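Local structure of putative peptidyl-arginine deiminase family protein (Campylobacter jejuni subsp. jejuni serotype O:2, 6B10) at residues Asn34-Glu39 against Leu259-Arg264; Ile88-Ala93 against Asp205-Thr210; Glu131-Glu136 against Gln326-Gly331; Ile220-Cys225 against Glu241-Thr246. The protein probably hydrolyses the guanidinium group of agmatine to give N-carbamoylputrescine, a step in putrescine and polyamine biosynthesis. All blocks are in the same frame, centred on the assembly; numbering follows the deposited sequence.

Contact 1 (Asn34-Glu39 against Leu259-Arg264); sequences NPYLEE and LYYEER
Tyr36 and Tyr261 mark the closest approach of the two backbones, yet their CA atoms are still 11.8 Å apart, so two aromatic side chains alone bridge the gap between a helix start and a hairpin turn. Each ring reaches out from its own segment, and the side chains pass one another in opposite directions. Tyr261 OH comes to 3.7 Å from Tyr36 CD2, while the CE2 atoms of Tyr36 and Tyr261 are 4.0 Å apart. The ring planes stand almost perpendicular, at 84°, with their centres 5.7 Å apart, and the touch is confined to CD2 and CE2 of Tyr36 and to OH and CE2 of Tyr261. With CG anti to the backbone N (chi1 -164°), the Tyr261 ring is carried across to Tyr36. The phenol oxygen of Tyr36 is engaged by Gln317, and Arg316 makes a cation-pi contact with the Tyr36 ring. Tyr261 to Arg264 form a type I' turn, with Tyr261 N to Arg264 O at 3.1 Å and Arg264 N to Tyr261 O at 3.2 Å, the standard closure of a two-residue beta hairpin. Near the protein surface, the contact thus sets this small hairpin, made of strands 260-261 and 264-265, against the N-cap residue of helix 37-52, with Arg316, from a loop, touching both tyrosines.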
loop_
_atom_site.group_PDB
_atom_site.type_symbol
_atom_site.label_atom_id
_atom_site.label_comp_id
_atom_site.label_asym_id
_atom_site.label_seq_id
_atom_site.Cartn_x
_atom_site.Cartn_y
_atom_site.Cartn_z
ATOM N N ASN A 34 22.089 4.517 -0.710
ATOM C CA ASN A 34 23.525 4.258 -0.508
ATOM C C ASN A 34 24.079 4.630 0.872
ATOM O O ASN A 34 24.722 3.797 1.519
ATOM C CB ASN A 34 24.359 4.960 -1.592
ATOM C CG ASN A 34 24.239 4.292 -2.946
ATOM O OD1 ASN A 34 24.651 3.145 -3.119
ATOM N ND2 ASN A 34 23.686 5.009 -3.921
ATOM N N PRO A 35 23.836 5.875 1.325
ATOM C CA PRO A 35 24.422 6.325 2.597
ATOM C C PRO A 35 24.044 5.462 3.805
ATOM O O PRO A 35 24.883 5.226 4.678
ATOM C CB PRO A 35 23.862 7.747 2.762
ATOM C CG PRO A 35 23.429 8.164 1.398
ATOM C CD PRO A 35 22.971 6.908 0.727
ATOM N N TYR A 36 22.797 4.994 3.840
ATOM C CA TYR A 36 22.289 4.183 4.949
ATOM C C TYR A 36 21.786 2.840 4.415
ATOM O O TYR A 36 20.673 2.404 4.709
ATOM C CB TYR A 36 21.197 4.947 5.716
ATOM C CG TYR A 36 20.379 5.887 4.856
ATOM C CD1 TYR A 36 19.275 5.430 4.144
ATOM C CD2 TYR A 36 20.711 7.233 4.756
ATOM C CE1 TYR A 36 18.531 6.288 3.355
ATOM C CE2 TYR A 36 19.970 8.099 3.971
ATOM C CZ TYR A 36 18.881 7.622 3.272
ATOM O OH TYR A 36 18.136 8.475 2.489
ATOM N N LEU A 37 22.645 2.186 3.639
ATOM C CA LEU A 37 22.323 0.922 2.989
ATOM C C LEU A 37 22.056 -0.168 4.029
ATOM O O LEU A 37 21.000 -0.793 4.016
ATOM C CB LEU A 37 23.471 0.515 2.049
ATOM C CG LEU A 37 23.287 -0.552 0.957
ATOM C CD1 LEU A 37 23.505 -1.963 1.491
ATOM C CD2 LEU A 37 21.941 -0.430 0.249
ATOM N N GLU A 38 23.001 -0.374 4.942
ATOM C CA GLU A 38 22.840 -1.385 5.989
ATOM C C GLU A 38 21.670 -1.048 6.917
ATOM O O GLU A 38 21.031 -1.947 7.472
ATOM C CB GLU A 38 24.117 -1.540 6.816
ATOM C CG GLU A 38 25.261 -2.241 6.096
ATOM C CD GLU A 38 26.176 -1.290 5.342
ATOM O OE1 GLU A 38 26.606 -1.646 4.223
ATOM O OE2 GLU A 38 26.478 -0.194 5.866
ATOM N N GLU A 39 21.408 0.248 7.085
ATOM C CA GLU A 39 20.299 0.722 7.908
ATOM C C GLU A 39 18.959 0.209 7.380
ATOM O O GLU A 39 18.247 -0.500 8.085
ATOM C CB GLU A 39 20.291 2.253 7.961
ATOM N N LEU A 259 9.264 14.065 13.440
ATOM C CA LEU A 259 10.533 13.339 13.300
ATOM C C LEU A 259 11.365 13.990 12.207
ATOM O O LEU A 259 10.817 14.521 11.243
ATOM C CB LEU A 259 10.294 11.877 12.918
ATOM C CG LEU A 259 9.687 10.949 13.967
ATOM C CD1 LEU A 259 8.173 10.940 13.856
ATOM C CD2 LEU A 259 10.227 9.540 13.794
ATOM N N TYR A 260 12.686 13.919 12.337
ATOM C CA TYR A 260 13.583 14.648 11.437
ATOM C C TYR A 260 14.778 13.823 10.981
ATOM O O TYR A 260 15.322 13.029 11.741
ATOM C CB TYR A 260 14.103 15.915 12.127
ATOM C CG TYR A 260 13.025 16.881 12.554
ATOM C CD1 TYR A 260 12.536 17.837 11.673
ATOM C CD2 TYR A 260 12.496 16.840 13.841
ATOM C CE1 TYR A 260 11.544 18.722 12.056
ATOM C CE2 TYR A 260 11.508 17.725 14.235
ATOM C CZ TYR A 260 11.039 18.662 13.335
ATOM O OH TYR A 260 10.058 19.543 13.711
ATOM N N TYR A 261 15.176 14.019 9.729
ATOM C CA TYR A 261 16.467 13.545 9.247
ATOM C C TYR A 261 17.139 14.683 8.496
ATOM O O TYR A 261 16.608 15.175 7.497
ATOM C CB TYR A 261 16.321 12.320 8.345
ATOM C CG TYR A 261 17.626 11.584 8.133
ATOM C CD1 TYR A 261 18.204 10.854 9.167
ATOM C CD2 TYR A 261 18.286 11.619 6.904
ATOM C CE1 TYR A 261 19.399 10.179 8.987
ATOM C CE2 TYR A 261 19.485 10.947 6.713
ATOM C CZ TYR A 261 20.037 10.227 7.759
ATOM O OH TYR A 261 21.223 9.547 7.588
ATOM N N GLU A 262 18.295 15.113 9.003
ATOM C CA GLU A 262 19.042 16.230 8.428
ATOM C C GLU A 262 18.161 17.467 8.280
ATOM O O GLU A 262 18.103 18.078 7.213
ATOM C CB GLU A 262 19.653 15.824 7.084
ATOM C CG GLU A 262 20.338 14.467 7.134
ATOM C CD GLU A 262 21.376 14.278 6.046
ATOM O OE1 GLU A 262 21.162 14.773 4.920
ATOM O OE2 GLU A 262 22.407 13.625 6.318
ATOM N N GLU A 263 17.457 17.805 9.359
ATOM C CA GLU A 263 16.641 19.022 9.436
ATOM C C GLU A 263 15.375 19.007 8.569
ATOM O O GLU A 263 14.726 20.042 8.413
ATOM C CB GLU A 263 17.492 20.255 9.088
ATOM N N ARG A 264 15.014 17.844 8.026
ATOM C CA ARG A 264 13.836 17.712 7.164
ATOM C C ARG A 264 12.759 16.903 7.885
ATOM O O ARG A 264 13.038 15.806 8.371
ATOM C CB ARG A 264 14.223 17.018 5.857
#

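Contact 2 (Ile88-Ala93 against Asp205-Thr210); sequences IRDFGA and DHHIDT. With K (potassium ion), chain E.
Asp90 and His207 cross at about a right angle, the carboxylate of the one turned 38° from the imidazole plane of the other. Asp90 OD1 accepts from His207 NE2 at 3.2 Å, but the bond is weak, since the N-H points well off the oxygen (127°) and the carboxylate comes at the ring obliquely. Beside them, Arg89 and Asp209 meet more loosely. Asp209 OD2 lies 4.2 Å from Arg89 CG, touching the aliphatic part of the chain, and 5.1 Å from Arg89 NE, too far for an ion pair. Arg89 starts with CG anti to the backbone N (chi1 -178°) and then bends twice, which delivers its guanidinium to Asn327 and to the carbonyl of His322. Asp209 OD2, for its part, is hydrogen-bonded to the His322 ring.

The contact lies near the centre of the chain, and enzymes of this guanidino-group-modifying superfamily share the pentein fold, in which the active site sits at the middle of a ring of alpha/beta units; these polar side chains are therefore probably close to the substrate pocket. On the 205-210 side, the backbone is steadied by His207 O, which receives Thr210 OG1 at 2.8 Å and also the amide of Thr210. On the other, Phe91 O binds the potassium ion at 2.8 Å. A water 3.0 Å from the potassium ion donates to Asp90 O, and Asp106 and Phe107 supply the remaining protein ligands.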
loop_
_atom_site.group_PDB
_atom_site.type_symbol
_atom_site.label_atom_id
_atom_site.label_comp_id
_atom_site.label_asym_id
_atom_site.label_seq_id
_atom_site.Cartn_x
_atom_site.Cartn_y
_atom_site.Cartn_z
ATOM N N ILE A 88 7.423 -0.634 -4.517
ATOM C CA ILE A 88 6.695 -1.509 -5.441
ATOM C C ILE A 88 5.182 -1.243 -5.453
ATOM O O ILE A 88 4.528 -1.473 -6.468
ATOM C CB ILE A 88 7.004 -3.007 -5.179
ATOM C CG1 ILE A 88 6.401 -3.888 -6.282
ATOM C CG2 ILE A 88 6.493 -3.460 -3.822
ATOM C CD1 ILE A 88 6.959 -5.295 -6.313
ATOM N N ARG A 89 4.629 -0.753 -4.342
ATOM C CA ARG A 89 3.227 -0.317 -4.300
ATOM C C ARG A 89 2.905 0.699 -5.416
ATOM O O ARG A 89 1.792 0.712 -5.945
ATOM C CB ARG A 89 2.906 0.279 -2.918
ATOM C CG ARG A 89 1.460 0.733 -2.687
ATOM C CD ARG A 89 0.469 -0.398 -2.457
ATOM N NE ARG A 89 0.910 -1.350 -1.435
ATOM C CZ ARG A 89 0.238 -2.451 -1.096
ATOM N NH1 ARG A 89 -0.927 -2.728 -1.659
ATOM N NH2 ARG A 89 0.730 -3.271 -0.176
ATOM N N ASP A 90 3.867 1.553 -5.764
ATOM C CA ASP A 90 3.675 2.521 -6.853
ATOM C C ASP A 90 3.431 1.846 -8.200
ATOM O O ASP A 90 2.518 2.231 -8.933
ATOM C CB ASP A 90 4.893 3.446 -7.007
ATOM C CG ASP A 90 5.002 4.483 -5.906
ATOM O OD1 ASP A 90 3.957 4.958 -5.408
ATOM O OD2 ASP A 90 6.146 4.847 -5.559
ATOM N N PHE A 91 4.259 0.857 -8.531
ATOM C CA PHE A 91 4.242 0.279 -9.879
ATOM C C PHE A 91 3.804 -1.186 -9.979
ATOM O O PHE A 91 3.484 -1.645 -11.073
ATOM C CB PHE A 91 5.602 0.483 -10.578
ATOM C CG PHE A 91 6.743 -0.243 -9.929
ATOM C CD1 PHE A 91 6.976 -1.578 -10.201
ATOM C CD2 PHE A 91 7.599 0.422 -9.060
ATOM C CE1 PHE A 91 8.030 -2.249 -9.606
ATOM C CE2 PHE A 91 8.654 -0.241 -8.461
ATOM C CZ PHE A 91 8.870 -1.580 -8.734
ATOM N N GLY A 92 3.766 -1.915 -8.868
ATOM C CA GLY A 92 3.399 -3.338 -8.891
ATOM C C GLY A 92 2.040 -3.641 -9.507
ATOM O O GLY A 92 1.179 -2.767 -9.619
ATOM N N ALA A 93 1.847 -4.894 -9.903
ATOM C CA ALA A 93 0.588 -5.329 -10.508
ATOM C C ALA A 93 -0.523 -5.412 -9.461
ATOM O O ALA A 93 -0.280 -5.844 -8.332
ATOM C CB ALA A 93 0.770 -6.679 -11.177
ATOM N N ASP A 205 4.438 12.083 -5.054
ATOM C CA ASP A 205 3.150 11.437 -5.282
ATOM C C ASP A 205 2.268 11.494 -4.033
ATOM O O ASP A 205 2.604 10.910 -3.003
ATOM C CB ASP A 205 3.353 9.980 -5.711
ATOM N N HIS A 206 1.149 12.210 -4.139
ATOM C CA HIS A 206 0.127 12.261 -3.088
ATOM C C HIS A 206 -0.552 10.883 -3.038
ATOM O O HIS A 206 -0.824 10.297 -4.094
ATOM C CB HIS A 206 -0.893 13.363 -3.416
ATOM C CG HIS A 206 -1.554 13.973 -2.218
ATOM N ND1 HIS A 206 -2.248 13.233 -1.282
ATOM C CD2 HIS A 206 -1.657 15.264 -1.825
ATOM C CE1 HIS A 206 -2.730 14.041 -0.355
ATOM N NE2 HIS A 206 -2.387 15.279 -0.661
ATOM N N HIS A 207 -0.805 10.353 -1.839
ATOM C CA HIS A 207 -1.351 8.996 -1.706
ATOM C C HIS A 207 -2.364 8.850 -0.580
ATOM O O HIS A 207 -2.100 9.236 0.555
ATOM C CB HIS A 207 -0.232 7.991 -1.455
ATOM C CG HIS A 207 0.638 7.724 -2.643
ATOM N ND1 HIS A 207 0.146 7.633 -3.928
ATOM C CD2 HIS A 207 1.968 7.487 -2.732
ATOM C CE1 HIS A 207 1.139 7.368 -4.760
ATOM N NE2 HIS A 207 2.255 7.275 -4.059
ATOM N N ILE A 208 -3.507 8.250 -0.898
ATOM C CA ILE A 208 -4.542 7.976 0.083
ATOM C C ILE A 208 -4.046 7.041 1.192
ATOM O O ILE A 208 -4.528 7.127 2.327
ATOM C CB ILE A 208 -5.814 7.386 -0.578
ATOM C CG1 ILE A 208 -7.041 7.567 0.328
ATOM C CG2 ILE A 208 -5.636 5.917 -0.932
ATOM C CD1 ILE A 208 -7.512 9.003 0.428
ATOM N N ASP A 209 -3.070 6.175 0.888
ATOM C CA ASP A 209 -2.554 5.256 1.902
ATOM C C ASP A 209 -1.644 5.922 2.948
ATOM O O ASP A 209 -1.109 5.235 3.812
ATOM C CB ASP A 209 -1.894 4.017 1.267
ATOM C CG ASP A 209 -0.531 4.309 0.629
ATOM O OD1 ASP A 209 -0.174 5.487 0.442
ATOM O OD2 ASP A 209 0.190 3.340 0.320
ATOM N N THR A 210 -1.475 7.248 2.878
ATOM C CA THR A 210 -0.842 7.998 3.963
ATOM C C THR A 210 -1.885 8.662 4.862
ATOM O O THR A 210 -1.547 9.178 5.920
ATOM C CB THR A 210 0.113 9.096 3.447
ATOM O OG1 THR A 210 -0.635 10.095 2.757
ATOM C CG2 THR A 210 1.166 8.517 2.501
HETATM K K K E . 2.492 -0.423 -13.421
HETATM O O HOH W 1 1.363 1.723 -11.653
#

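Contact 3 (Glu131-Glu136 against Gln326-Gly331); sequences EKFKEE and QNRFKG
Glu135 OE1 is gripped end-on by both terminal nitrogens of Arg328. The shorter and straighter bond of this salt bridge comes from Arg328 NH2 to Glu135 OE1, at 2.8 Å (157°), and meets the oxygen almost along its C-O axis; Arg328 NH1 reaches the same Glu135 OE1 at 3.3 Å. The oxygen lies close to the guanidinium plane, so this pairing uses the edge of the group and leaves a face for the Phe133 ring. That face is stacked nearly parallel to the ring, at 13° with the centres 3.6 Å apart, in a cation-pi arrangement. Behind the guanidinium, Arg328 CD packs over the same ring face, 3.3 Å from Phe133 CZ.

Strand 326-329 is the last of the chain and runs antiparallel to strand 19-25, a pairing of C-terminal with N-terminal chain that fits the closed ring of the pentein fold. From this edge strand, Arg328 leaves with its chain extended as far as NE, CG anti to the backbone N (chi1 174°), and spans the gap to the end of helix 120-133. Phe133 is in the last turn of that helix, and Lys134 breaks away from it with positive phi, after which Glu135 can return toward the arginine. The second oxygen, Glu135 OE2, forms a salt bridge with Arg333, so one carboxylate serves two arginines. Phe129 packs edge-to-face with the Phe133 ring and also touches Arg328.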
loop_
_atom_site.group_PDB
_atom_site.type_symbol
_atom_site.label_atom_id
_atom_site.label_comp_id
_atom_site.label_asym_id
_atom_site.label_seq_id
_atom_site.Cartn_x
_atom_site.Cartn_y
_atom_site.Cartn_z
ATOM N N GLU A 131 8.032 -14.884 -16.391
ATOM C CA GLU A 131 9.007 -15.878 -15.939
ATOM C C GLU A 131 8.563 -16.671 -14.717
ATOM O O GLU A 131 8.569 -17.901 -14.746
ATOM C CB GLU A 131 10.342 -15.207 -15.633
ATOM C CG GLU A 131 10.924 -14.416 -16.791
ATOM C CD GLU A 131 12.185 -13.679 -16.399
ATOM O OE1 GLU A 131 12.851 -14.127 -15.444
ATOM O OE2 GLU A 131 12.508 -12.655 -17.041
ATOM N N LYS A 132 8.188 -15.986 -13.638
ATOM C CA LYS A 132 7.839 -16.693 -12.402
ATOM C C LYS A 132 6.404 -17.225 -12.394
ATOM O O LYS A 132 6.196 -18.435 -12.331
ATOM C CB LYS A 132 8.086 -15.832 -11.166
ATOM C CG LYS A 132 7.976 -16.638 -9.882
ATOM C CD LYS A 132 8.097 -15.784 -8.640
ATOM C CE LYS A 132 7.695 -16.571 -7.401
ATOM N NZ LYS A 132 8.686 -17.611 -7.006
ATOM N N PHE A 133 5.422 -16.328 -12.447
ATOM C CA PHE A 133 4.016 -16.734 -12.347
ATOM C C PHE A 133 3.506 -17.400 -13.628
ATOM O O PHE A 133 2.572 -18.204 -13.569
ATOM C CB PHE A 133 3.112 -15.546 -11.993
ATOM C CG PHE A 133 3.525 -14.808 -10.744
ATOM C CD1 PHE A 133 3.794 -15.495 -9.566
ATOM C CD2 PHE A 133 3.625 -13.421 -10.743
ATOM C CE1 PHE A 133 4.168 -14.819 -8.420
ATOM C CE2 PHE A 133 3.995 -12.739 -9.595
ATOM C CZ PHE A 133 4.270 -13.439 -8.433
ATOM N N LYS A 134 4.115 -17.066 -14.770
ATOM C CA LYS A 134 3.721 -17.616 -16.077
ATOM C C LYS A 134 2.230 -17.397 -16.302
ATOM O O LYS A 134 1.437 -18.338 -16.396
ATOM C CB LYS A 134 4.101 -19.096 -16.187
ATOM C CG LYS A 134 5.606 -19.319 -16.178
ATOM C CD LYS A 134 5.965 -20.775 -15.946
ATOM C CE LYS A 134 7.454 -20.934 -15.681
ATOM N NZ LYS A 134 7.793 -22.328 -15.281
ATOM N N GLU A 135 1.874 -16.124 -16.392
ATOM C CA GLU A 135 0.498 -15.684 -16.286
ATOM C C GLU A 135 0.302 -14.479 -17.193
ATOM O O GLU A 135 1.248 -13.734 -17.450
ATOM C CB GLU A 135 0.220 -15.319 -14.823
ATOM C CG GLU A 135 -1.226 -14.998 -14.481
ATOM C CD GLU A 135 -1.407 -14.632 -13.013
ATOM O OE1 GLU A 135 -0.820 -15.316 -12.142
ATOM O OE2 GLU A 135 -2.147 -13.666 -12.730
ATOM N N GLU A 136 -0.922 -14.292 -17.683
ATOM C CA GLU A 136 -1.242 -13.134 -18.521
ATOM C C GLU A 136 -1.276 -11.888 -17.640
ATOM O O GLU A 136 -1.768 -11.932 -16.516
ATOM C CB GLU A 136 -2.591 -13.308 -19.234
ATOM C CG GLU A 136 -2.731 -14.580 -20.075
ATOM C CD GLU A 136 -2.342 -14.401 -21.535
ATOM O OE1 GLU A 136 -1.418 -13.610 -21.831
ATOM O OE2 GLU A 136 -2.963 -15.068 -22.392
ATOM N N GLN A 326 3.742 -5.024 -2.139
ATOM C CA GLN A 326 2.526 -5.250 -2.902
ATOM C C GLN A 326 1.984 -6.635 -2.567
ATOM O O GLN A 326 2.741 -7.578 -2.339
ATOM C CB GLN A 326 2.799 -5.105 -4.398
ATOM C CG GLN A 326 1.580 -5.271 -5.299
ATOM C CD GLN A 326 0.464 -4.285 -4.990
ATOM O OE1 GLN A 326 -0.253 -4.433 -3.996
ATOM N NE2 GLN A 326 0.305 -3.279 -5.844
ATOM N N ASN A 327 0.667 -6.742 -2.523
ATOM C CA ASN A 327 0.013 -7.988 -2.172
ATOM C C ASN A 327 -0.371 -8.734 -3.438
ATOM O O ASN A 327 -0.797 -8.126 -4.414
ATOM C CB ASN A 327 -1.234 -7.704 -1.318
ATOM C CG ASN A 327 -0.950 -6.728 -0.194
ATOM O OD1 ASN A 327 -1.005 -5.510 -0.385
ATOM N ND2 ASN A 327 -0.618 -7.256 0.977
ATOM N N ARG A 328 -0.205 -10.050 -3.416
ATOM C CA ARG A 328 -0.674 -10.913 -4.495
ATOM C C ARG A 328 -1.611 -11.913 -3.846
ATOM O O ARG A 328 -1.213 -12.664 -2.955
ATOM C CB ARG A 328 0.498 -11.613 -5.192
ATOM C CG ARG A 328 0.074 -12.647 -6.229
ATOM C CD ARG A 328 1.245 -13.110 -7.085
ATOM N NE ARG A 328 0.932 -14.366 -7.773
ATOM C CZ ARG A 328 0.320 -14.467 -8.954
ATOM N NH1 ARG A 328 -0.065 -13.385 -9.627
ATOM N NH2 ARG A 328 0.086 -15.669 -9.469
ATOM N N PHE A 329 -2.868 -11.898 -4.271
ATOM C CA PHE A 329 -3.907 -12.624 -3.553
ATOM C C PHE A 329 -3.984 -14.086 -3.963
ATOM O O PHE A 329 -3.504 -14.468 -5.029
ATOM C CB PHE A 329 -5.251 -11.898 -3.681
ATOM C CG PHE A 329 -5.239 -10.560 -3.009
ATOM C CD1 PHE A 329 -5.578 -10.441 -1.670
ATOM C CD2 PHE A 329 -4.793 -9.433 -3.689
ATOM C CE1 PHE A 329 -5.515 -9.217 -1.028
ATOM C CE2 PHE A 329 -4.733 -8.203 -3.054
ATOM C CZ PHE A 329 -5.097 -8.097 -1.722
ATOM N N LYS A 330 -4.561 -14.886 -3.075
ATOM C CA LYS A 330 -4.696 -16.326 -3.259
ATOM C C LYS A 330 -6.017 -16.647 -3.953
ATOM O O LYS A 330 -7.053 -16.065 -3.631
ATOM C CB LYS A 330 -4.652 -17.026 -1.898
ATOM C CG LYS A 330 -4.602 -18.553 -1.947
ATOM C CD LYS A 330 -4.954 -19.140 -0.591
ATOM C CE LYS A 330 -5.034 -20.661 -0.616
ATOM N NZ LYS A 330 -3.694 -21.304 -0.542
ATOM N N GLY A 331 -5.975 -17.581 -4.898
ATOM C CA GLY A 331 -7.184 -18.060 -5.567
ATOM C C GLY A 331 -6.919 -18.583 -6.958
ATOM O O GLY A 331 -5.777 -18.591 -7.424
#

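Contact 4 (Ile220-Cys225 against Glu241-Thr246); sequences IAHCIC and EELKKT
Leu243 lays its CD1 methyl against the root of the His222 side chain, 3.5 Å from His222 CB and equally close to CG, with the imidazole meeting the methyl obliquely. The two side chains run past each other in opposite directions. His222 has its CG between the backbone N and the carbonyl carbon (chi1 69°), which lets the ring swing along the strand to donate from ND1 to Cys223 O at 3.1 Å. That bond is fairly straight (156°) but approaches from above the carbonyl plane; it helps to fix the rotation of the ring in a buried setting. The other branch of Leu243 turns to Ile220, two residues earlier on the same helix-facing side of the strand, with Leu243 CD2 4.3 Å from Ile220 CD1, so the leucine straddles two alternate positions of the strand. Thr246 OG1 bonds to Leu243 O at 2.6 Å, a carbonyl that also takes the Thr246 amide. Leu250 packs on Leu243 as well, and Ile220 and His222 bond through their backbones to strand 249-254. Helix 233-244 thus lies on the parallel strands 219-224 and 249-254 that it connects, the apolar helix-on-sheet packing of a beta-alpha-beta unit.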
loop_
_atom_site.group_PDB
_atom_site.type_symbol
_atom_site.label_atom_id
_atom_site.label_comp_id
_atom_site.label_asym_id
_atom_site.label_seq_id
_atom_site.Cartn_x
_atom_site.Cartn_y
_atom_site.Cartn_z
ATOM N N ILE A 220 -13.205 2.888 8.479
ATOM C CA ILE A 220 -12.072 3.614 7.938
ATOM C C ILE A 220 -11.179 4.124 9.065
ATOM O O ILE A 220 -11.645 4.824 9.978
ATOM C CB ILE A 220 -12.519 4.808 7.075
ATOM C CG1 ILE A 220 -13.235 4.300 5.824
ATOM C CG2 ILE A 220 -11.313 5.653 6.674
ATOM C CD1 ILE A 220 -13.906 5.377 5.002
ATOM N N ALA A 221 -9.899 3.770 8.989
ATOM C CA ALA A 221 -8.894 4.291 9.898
ATOM C C ALA A 221 -8.221 5.445 9.193
ATOM O O ALA A 221 -7.852 5.311 8.029
ATOM C CB ALA A 221 -7.873 3.218 10.240
ATOM N N HIS A 222 -8.048 6.570 9.890
ATOM C CA HIS A 222 -7.573 7.799 9.259
ATOM C C HIS A 222 -6.693 8.640 10.182
ATOM O O HIS A 222 -6.898 8.692 11.400
ATOM C CB HIS A 222 -8.750 8.651 8.741
ATOM C CG HIS A 222 -9.602 9.250 9.822
ATOM N ND1 HIS A 222 -9.303 10.454 10.425
ATOM C CD2 HIS A 222 -10.741 8.812 10.406
ATOM C CE1 HIS A 222 -10.215 10.722 11.345
ATOM N NE2 HIS A 222 -11.098 9.742 11.351
ATOM N N CYS A 223 -5.719 9.308 9.575
ATOM C CA CYS A 223 -4.816 10.180 10.300
ATOM C C CYS A 223 -5.561 11.326 10.947
ATOM O O CYS A 223 -6.546 11.822 10.412
ATOM C CB CYS A 223 -3.743 10.732 9.369
ATOM S SG CYS A 223 -2.640 9.444 8.773
ATOM N N ILE A 224 -5.096 11.716 12.122
ATOM C CA ILE A 224 -5.610 12.896 12.810
ATOM C C ILE A 224 -4.418 13.558 13.489
ATOM O O ILE A 224 -3.364 12.939 13.654
ATOM C CB ILE A 224 -6.742 12.533 13.814
ATOM C CG1 ILE A 224 -7.623 13.738 14.149
ATOM C CG2 ILE A 224 -6.184 11.972 15.113
ATOM C CD1 ILE A 224 -8.245 14.452 12.964
ATOM N N CYS A 225 -4.566 14.828 13.833
ATOM C CA CYS A 225 -3.535 15.562 14.555
ATOM C C CYS A 225 -4.174 16.293 15.728
ATOM O O CYS A 225 -5.158 17.008 15.550
ATOM C CB CYS A 225 -2.857 16.555 13.626
ATOM S SG CYS A 225 -1.603 17.551 14.449
ATOM N N GLU A 241 -13.944 15.717 8.943
ATOM C CA GLU A 241 -15.324 16.135 8.675
ATOM C C GLU A 241 -15.880 15.502 7.403
ATOM O O GLU A 241 -17.016 15.025 7.398
ATOM C CB GLU A 241 -15.426 17.667 8.602
ATOM C CG GLU A 241 -15.212 18.371 9.939
ATOM C CD GLU A 241 -16.161 17.884 11.019
ATOM O OE1 GLU A 241 -17.327 17.584 10.690
ATOM O OE2 GLU A 241 -15.743 17.790 12.196
ATOM N N GLU A 242 -15.079 15.499 6.334
ATOM C CA GLU A 242 -15.427 14.783 5.104
ATOM C C GLU A 242 -15.761 13.319 5.377
ATOM O O GLU A 242 -16.779 12.805 4.917
ATOM C CB GLU A 242 -14.265 14.817 4.117
ATOM C CG GLU A 242 -14.327 15.911 3.083
ATOM C CD GLU A 242 -13.113 15.876 2.189
ATOM O OE1 GLU A 242 -13.241 15.468 1.017
ATOM O OE2 GLU A 242 -12.018 16.229 2.670
ATOM N N LEU A 243 -14.893 12.651 6.131
ATOM C CA LEU A 243 -15.071 11.232 6.413
ATOM C C LEU A 243 -16.302 10.971 7.274
ATOM O O LEU A 243 -16.913 9.911 7.167
ATOM C CB LEU A 243 -13.814 10.648 7.064
ATOM C CG LEU A 243 -12.596 10.523 6.130
ATOM C CD1 LEU A 243 -11.364 10.086 6.901
ATOM C CD2 LEU A 243 -12.870 9.554 4.996
ATOM N N LYS A 244 -16.678 11.939 8.104
ATOM C CA LYS A 244 -17.901 11.818 8.901
ATOM C C LYS A 244 -19.162 11.806 8.040
ATOM O O LYS A 244 -20.176 11.250 8.449
ATOM C CB LYS A 244 -17.975 12.916 9.973
ATOM C CG LYS A 244 -17.115 12.599 11.184
ATOM C CD LYS A 244 -16.664 13.845 11.923
ATOM C CE LYS A 244 -17.819 14.534 12.620
ATOM N NZ LYS A 244 -17.309 15.557 13.572
ATOM N N LYS A 245 -19.094 12.401 6.850
ATOM C CA LYS A 245 -20.233 12.401 5.915
ATOM C C LYS A 245 -20.459 11.068 5.204
ATOM O O LYS A 245 -21.547 10.837 4.683
ATOM C CB LYS A 245 -20.081 13.501 4.850
ATOM C CG LYS A 245 -20.632 14.863 5.249
ATOM C CD LYS A 245 -19.601 15.738 5.937
ATOM C CE LYS A 245 -20.038 17.196 5.939
ATOM N NZ LYS A 245 -18.954 18.108 6.400
ATOM N N THR A 246 -19.449 10.196 5.175
ATOM C CA THR A 246 -19.543 8.934 4.428
ATOM C C THR A 246 -20.442 7.893 5.101
ATOM O O THR A 246 -20.947 6.992 4.438
ATOM C CB THR A 246 -18.158 8.285 4.219
ATOM O OG1 THR A 246 -17.575 7.969 5.490
ATOM C CG2 THR A 246 -17.225 9.208 3.441
#

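Contacts 2 and 4 are buried and contacts 1 and 3 lie near the surface, but chemistry does not follow burial. Contact 4 is mainly apolar, a helix against its own sheet, whereas contact 2, deep at the centre, is almost wholly polar, consistent with a place near the probable active site. Contact 3 has the one salt bridge across its segments, with a cation-pi stack, and contact 1 is a bare aromatic touch. Contacts 2 and 3 are joined through Arg89 of segment 88-93 and strand 326-329. Contact 4 sits across the chain's centre from contact 3, and its Cys223 packs against Thr210 of contact 2.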